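Local coordinates for protein BIM1 (Saccharomyces cerevisiae, PDB 2QJX) that binds microtubules and associates with their growing plus ends as a yeast member of the EB1 family, represented here by its calponin-homology domain, at residues A[42-47]-A[121-126]. Sequence-based numbering, arbitrary orientation.
Sequences IMDSIY and DARRKY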
ATOM      1  N   ILE A  42       2.518  -0.807   3.097  1.00 13.30           N
ATOM      2  CA  ILE A  42       3.888  -0.435   2.764  1.00 14.48           C
ATOM      3  C   ILE A  42       4.228   0.728   3.695  1.00 13.97           C
ATOM      4  O   ILE A  42       5.318   0.788   4.272  1.00 13.22           O
ATOM      5  CB  ILE A  42       4.034   0.031   1.305  1.00 15.33           C
ATOM      6  CG1 ILE A  42       3.876  -1.164   0.365  1.00 15.53           C
ATOM      7  CG2 ILE A  42       5.403   0.672   1.095  1.00 16.62           C
ATOM      8  CD1 ILE A  42       4.029  -0.810  -1.095  1.00 16.34           C
HETATM    9  N   MSE A  43       3.285   1.650   3.853  1.00 14.79           N
HETATM   10  CA  MSE A  43       3.511   2.786   4.738  1.00 14.08           C
HETATM   11  C   MSE A  43       3.640   2.312   6.188  1.00 13.92           C
HETATM   12  O   MSE A  43       4.380   2.905   6.976  1.00 15.22           O
HETATM   13  CB  MSE A  43       2.377   3.803   4.605  1.00 14.77           C
HETATM   14  CG  MSE A  43       2.320   4.488   3.237  1.00 15.10           C
HETATM   15 SE   MSE A  43       3.926   5.490   2.770  1.00 22.78          SE
HETATM   16  CE  MSE A  43       3.463   7.190   3.562  1.00 21.35           C
ATOM     17  N   ASP A  44       2.934   1.243   6.549  1.00 13.26           N
ATOM     18  CA  ASP A  44       3.039   0.731   7.916  1.00 12.94           C
ATOM     19  C   ASP A  44       4.435   0.157   8.150  1.00 13.64           C
ATOM     20  O   ASP A  44       5.002   0.319   9.230  1.00 15.90           O
ATOM     21  CB  ASP A  44       1.984  -0.353   8.195  1.00 13.29           C
ATOM     22  CG  ASP A  44       1.921  -0.745   9.672  1.00 15.81           C
ATOM     23  OD1 ASP A  44       1.714   0.158  10.509  1.00 14.31           O
ATOM     24  OD2 ASP A  44       2.070  -1.948  10.004  1.00 16.65           O
ATOM     25  N   SER A  45       5.003  -0.506   7.148  1.00 13.90           N
ATOM     26  CA  SER A  45       6.342  -1.077   7.316  1.00 15.06           C
ATOM     27  C   SER A  45       7.372   0.027   7.588  1.00 14.87           C
ATOM     28  O   SER A  45       8.373  -0.193   8.276  1.00 13.76           O
ATOM     29  CB  SER A  45       6.757  -1.874   6.072  1.00 12.73           C
ATOM     30  OG  SER A  45       6.963  -1.029   4.954  1.00 15.69           O
ATOM     31  N   ILE A  46       7.113   1.220   7.059  1.00 15.49           N
ATOM     32  CA  ILE A  46       8.013   2.355   7.243  1.00 15.65           C
ATOM     33  C   ILE A  46       7.747   3.163   8.517  1.00 18.20           C
ATOM     34  O   ILE A  46       8.680   3.505   9.251  1.00 19.24           O
ATOM     35  CB  ILE A  46       7.927   3.344   6.059  1.00 16.81           C
ATOM     36  CG1 ILE A  46       8.242   2.626   4.743  1.00 13.59           C
ATOM     37  CG2 ILE A  46       8.903   4.497   6.288  1.00 17.28           C
ATOM     38  CD1 ILE A  46       8.011   3.484   3.508  1.00 13.69           C
ATOM     39  N   TYR A  47       6.480   3.475   8.778  1.00 16.51           N
ATOM     40  CA  TYR A  47       6.128   4.281   9.944  1.00 17.29           C
ATOM     41  C   TYR A  47       5.568   3.520  11.134  1.00 18.49           C
ATOM     42  O   TYR A  47       5.685   3.970  12.273  1.00 19.05           O
ATOM     43  CB  TYR A  47       5.159   5.386   9.530  1.00 17.11           C
ATOM     44  CG  TYR A  47       5.735   6.282   8.460  1.00 18.12           C
ATOM     45  CD1 TYR A  47       5.538   6.003   7.107  1.00 16.22           C
ATOM     46  CD2 TYR A  47       6.535   7.373   8.799  1.00 17.12           C
ATOM     47  CE1 TYR A  47       6.124   6.788   6.121  1.00 20.02           C
ATOM     48  CE2 TYR A  47       7.127   8.161   7.820  1.00 19.70           C
ATOM     49  CZ  TYR A  47       6.921   7.864   6.484  1.00 20.04           C
ATOM     50  OH  TYR A  47       7.529   8.621   5.515  1.00 21.46           O
ATOM     51  N   ASP A 121       2.599 -10.272   8.266  1.00 14.07           N
ATOM     52  CA  ASP A 121       1.489 -11.131   8.640  1.00 15.15           C
ATOM     53  C   ASP A 121       0.927 -10.774  10.015  1.00 14.23           C
ATOM     54  O   ASP A 121      -0.285 -10.620  10.177  1.00 14.66           O
ATOM     55  CB  ASP A 121       1.943 -12.592   8.593  1.00 16.19           C
ATOM     56  CG  ASP A 121       2.417 -12.998   7.208  1.00 19.99           C
ATOM     57  OD1 ASP A 121       1.561 -13.165   6.314  1.00 20.64           O
ATOM     58  OD2 ASP A 121       3.644 -13.128   7.005  1.00 21.26           O
ATOM     59  N   ALA A 122       1.804 -10.637  11.002  1.00 13.82           N
ATOM     60  CA  ALA A 122       1.363 -10.293  12.349  1.00 14.53           C
ATOM     61  C   ALA A 122       0.691  -8.921  12.379  1.00 14.86           C
ATOM     62  O   ALA A 122      -0.301  -8.725  13.083  1.00 15.50           O
ATOM     63  CB  ALA A 122       2.547 -10.319  13.315  1.00 15.54           C
ATOM     64  N   ARG A 123       1.226  -7.969  11.620  1.00 14.29           N
ATOM     65  CA  ARG A 123       0.639  -6.633  11.595  1.00 15.25           C
ATOM     66  C   ARG A 123      -0.780  -6.641  11.026  1.00 16.09           C
ATOM     67  O   ARG A 123      -1.577  -5.767  11.365  1.00 16.24           O
ATOM     68  CB  ARG A 123       1.521  -5.660  10.796  1.00 15.16           C
ATOM     69  CG  ARG A 123       2.865  -5.344  11.456  1.00 16.57           C
ATOM     70  CD  ARG A 123       2.693  -4.593  12.779  1.00 20.53           C
ATOM     71  NE  ARG A 123       2.163  -3.246  12.578  1.00 17.20           N
ATOM     72  CZ  ARG A 123       1.833  -2.410  13.557  1.00 23.06           C
ATOM     73  NH1 ARG A 123       1.969  -2.780  14.825  1.00 23.19           N
ATOM     74  NH2 ARG A 123       1.376  -1.198  13.271  1.00 22.01           N
ATOM     75  N   ARG A 124      -1.088  -7.627  10.176  1.00 15.38           N
ATOM     76  CA  ARG A 124      -2.420  -7.764   9.567  1.00 16.19           C
ATOM     77  C   ARG A 124      -3.285  -8.751  10.344  1.00 14.00           C
ATOM     78  O   ARG A 124      -4.376  -9.096   9.887  1.00 14.34           O
ATOM     79  CB  ARG A 124      -2.357  -8.353   8.149  1.00 18.90           C
ATOM     80  CG  ARG A 124      -1.503  -7.685   7.127  1.00 22.64           C
ATOM     81  CD  ARG A 124      -1.946  -8.185   5.752  1.00 20.30           C
ATOM     82  NE  ARG A 124      -1.448  -9.512   5.376  1.00 18.13           N
ATOM     83  CZ  ARG A 124      -0.284  -9.722   4.765  1.00 17.78           C
ATOM     84  NH1 ARG A 124       0.505  -8.699   4.469  1.00 14.49           N
ATOM     85  NH2 ARG A 124       0.080 -10.949   4.409  1.00 17.22           N
ATOM     86  N   LYS A 125      -2.799  -9.224  11.487  1.00 12.79           N
ATOM     87  CA  LYS A 125      -3.516 -10.229  12.271  1.00 15.87           C
ATOM     88  C   LYS A 125      -3.777 -11.463  11.404  1.00 15.94           C
ATOM     89  O   LYS A 125      -4.827 -12.108  11.468  1.00 14.25           O
ATOM     90  CB  LYS A 125      -4.814  -9.657  12.844  1.00 18.13           C
ATOM     91  CG  LYS A 125      -4.537  -8.551  13.855  1.00 20.89           C
ATOM     92  CD  LYS A 125      -5.594  -8.444  14.946  1.00 22.12           C
ATOM     93  CE  LYS A 125      -6.922  -7.952  14.421  1.00 25.24           C
ATOM     94  NZ  LYS A 125      -7.822  -7.598  15.562  1.00 26.31           N
ATOM     95  N   TYR A 126      -2.775 -11.769  10.587  1.00 16.58           N
ATOM     96  CA  TYR A 126      -2.770 -12.916   9.689  1.00 18.21           C
ATOM     97  C   TYR A 126      -3.848 -12.979   8.627  1.00 18.21           C
ATOM     98  O   TYR A 126      -4.314 -14.061   8.257  1.00 19.24           O
ATOM     99  CB  TYR A 126      -2.731 -14.205  10.513  1.00 19.40           C
ATOM    100  CG  TYR A 126      -1.544 -14.202  11.441  1.00 20.90           C
ATOM    101  CD1 TYR A 126      -1.629 -13.619  12.704  1.00 22.73           C
ATOM    102  CD2 TYR A 126      -0.300 -14.669  11.014  1.00 21.51           C
ATOM    103  CE1 TYR A 126      -0.507 -13.491  13.516  1.00 23.03           C
ATOM    104  CE2 TYR A 126       0.829 -14.543  11.816  1.00 23.60           C
ATOM    105  CZ  TYR A 126       0.717 -13.950  13.065  1.00 23.09           C
ATOM    106  OH  TYR A 126       1.830 -13.794  13.855  1.00 23.76           O
TER
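D44 and R123 form a side-on bidentate salt bridge that ties the short last helix of this construct, 120-123, to helix 37-47 of the calponin-homology domain. The two main bonds lie side by side. R123 NE donates to D44 OD2 at 2.9 Å and 165°. R123 NH2 reaches D44 OD1 at 3.1 Å, nearly as straight, and makes only a weak bond to OD2. Both oxygens accept through their syn lone pairs; they lie near the guanidinium plane, at its edge, and the carboxylate and guanidinium planes are 13° apart. D44 swings its carboxylate away from its own backbone N (chi1 -171°) and out to R123, whose bends at chi2 and chi3 curl the chain round D44 OD2, leaving R123 CB, CG and CD each within 3.9 Å of that oxygen.

The buried carboxylate has further partners. Y118 OH hydrogen-bonds to OD2 and the backbone N of L50 to OD1, which should fix the rotation of the acid and help to keep it ionised.

Beside the bridge, the helix carrying R123 ends in a Schellman motif with K125, at positive phi, as its C-prime residue. K125 N bonds to A122 O, and Y126 N closes the wider loop onto D121 O at 2.8 Å. R124 NH1 bonds to Q41 OE1 and L23 O, and R124 NH2 makes a salt bridge to D121 OD1 at 3.3 Å.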